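Beta-galacturonidase (Eisenbergiella tayi, PDB 6NCW) is a glycoside hydrolase of family 2 that probably cleaves terminal beta-linked galacturonate residues from their conjugates. Local coordinates at residues Glu145-Ala150 and Arg175-Gly180. Sequence-based numbering, arbitrary orientation.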
# COMPACT_ATOMS: atom_id res chain seq x y z
N GLU A 145 2.84 11.06 -46.60
CA GLU A 145 3.61 11.99 -47.41
C GLU A 145 3.18 11.83 -48.87
O GLU A 145 3.06 10.71 -49.37
CB GLU A 145 5.10 11.73 -47.29
CG GLU A 145 5.65 11.87 -45.88
CD GLU A 145 7.10 11.47 -45.81
OE1 GLU A 145 7.57 10.84 -46.78
OE2 GLU A 145 7.78 11.77 -44.79
N GLU A 146 2.95 12.96 -49.53
CA GLU A 146 2.63 12.98 -50.95
C GLU A 146 3.89 13.36 -51.70
O GLU A 146 4.48 14.42 -51.44
CB GLU A 146 1.47 13.93 -51.23
CG GLU A 146 0.12 13.24 -50.97
CD GLU A 146 -1.10 14.11 -51.21
OE1 GLU A 146 -1.46 14.35 -52.39
OE2 GLU A 146 -1.73 14.52 -50.20
N LEU A 147 4.33 12.48 -52.59
CA LEU A 147 5.62 12.62 -53.26
C LEU A 147 5.43 13.04 -54.72
O LEU A 147 4.32 13.00 -55.28
CB LEU A 147 6.40 11.31 -53.20
CG LEU A 147 6.61 10.73 -51.80
CD1 LEU A 147 7.28 9.38 -51.91
CD2 LEU A 147 7.46 11.68 -50.97
N GLY A 148 6.54 13.41 -55.33
CA GLY A 148 6.63 13.64 -56.75
C GLY A 148 7.28 12.48 -57.45
O GLY A 148 7.02 11.31 -57.14
N GLU A 149 8.15 12.80 -58.41
CA GLU A 149 8.86 11.78 -59.17
C GLU A 149 10.04 11.19 -58.41
O GLU A 149 10.43 10.06 -58.71
CB GLU A 149 9.34 12.37 -60.51
CG GLU A 149 8.22 12.67 -61.48
CD GLU A 149 7.47 11.41 -61.90
OE1 GLU A 149 7.88 10.79 -62.92
OE2 GLU A 149 6.50 11.02 -61.21
N ALA A 150 10.59 11.92 -57.44
CA ALA A 150 11.74 11.45 -56.67
C ALA A 150 11.76 12.17 -55.33
O ALA A 150 11.22 13.27 -55.19
CB ALA A 150 13.05 11.67 -57.42
N ARG A 175 15.87 8.50 -54.01
CA ARG A 175 15.14 7.42 -54.66
C ARG A 175 14.30 8.01 -55.79
O ARG A 175 13.52 8.94 -55.57
CB ARG A 175 14.25 6.67 -53.66
CG ARG A 175 13.46 5.52 -54.25
CD ARG A 175 12.93 4.67 -53.11
NE ARG A 175 11.86 3.75 -53.49
CZ ARG A 175 11.22 2.97 -52.62
NH1 ARG A 175 11.55 3.00 -51.33
NH2 ARG A 175 10.26 2.15 -53.03
N ASN A 176 14.50 7.49 -56.99
CA ASN A 176 13.73 7.88 -58.16
C ASN A 176 12.59 6.90 -58.32
O ASN A 176 12.81 5.69 -58.40
CB ASN A 176 14.63 7.90 -59.40
CG ASN A 176 13.85 8.16 -60.69
OD1 ASN A 176 12.82 8.84 -60.69
ND2 ASN A 176 14.34 7.60 -61.78
N LEU A 177 11.36 7.41 -58.33
CA LEU A 177 10.19 6.56 -58.56
C LEU A 177 9.75 6.55 -60.02
O LEU A 177 8.82 5.81 -60.37
CB LEU A 177 9.02 7.02 -57.67
CG LEU A 177 9.29 7.09 -56.16
CD1 LEU A 177 8.27 7.99 -55.50
CD2 LEU A 177 9.27 5.71 -55.52
N SER A 178 10.38 7.36 -60.87
CA SER A 178 10.08 7.40 -62.30
C SER A 178 10.81 6.28 -63.03
O SER A 178 11.94 5.92 -62.69
CB SER A 178 10.49 8.74 -62.90
OG SER A 178 10.29 8.73 -64.30
N SER A 179 10.15 5.73 -64.06
CA SER A 179 10.77 4.67 -64.86
C SER A 179 11.92 5.19 -65.71
O SER A 179 12.75 4.38 -66.15
CB SER A 179 9.72 3.99 -65.75
OG SER A 179 9.04 4.93 -66.56
N GLY A 180 12.02 6.50 -65.92
CA GLY A 180 13.09 7.07 -66.71
C GLY A 180 14.22 7.66 -65.89
O GLY A 180 14.07 7.93 -64.69
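Leu177 reaches the 145-150 segment with both its backbone and its side chain. Its N donates to Glu149 O over 2.8 Å, with an angle of 149° at the hydrogen. Along the side chain, CB lies 3.5 Å from the same Glu149 O, and CG is still near that oxygen. With CG anti to the carbonyl carbon (chi1 -55°), the chain then carries CD1 back to Gly148 O and to Leu147 CD1, which lies 4.0 Å from Leu177 CD1; the two leucine side chains cross at about a right angle. Val101 and Lys103 of strand 98-105 also touch Leu177, as does Tyr151.

Strand 142-147 belongs to the N-terminal domain, whereas strands 150-162 and 165-176 are neighbours in the immunoglobulin-like beta-sandwich of family 2 enzymes, so the contact sits where the chain passes from one domain to the next. Ala150 and Asn176 form an antiparallel, non-hydrogen-bonded pair at the start of the first sandwich strand and the end of the second, and Ala150 CA makes a CA-H...O contact with Arg175 O at 3.3 Å.

Beyond this pair, Asn176 OD1 accepts from Ser178 N at 2.9 Å, an Asx turn, although the donor stands well above the amide carbonyl plane. Asn176 ND2 donates to Gly180 O, nearly within its own amide plane, while Ser178 OG takes Gly180 N in an ST turn. The Glu149 side chain bends at chi2 (-64°), bringing OE1 to 3.3 Å from Ser178 CB.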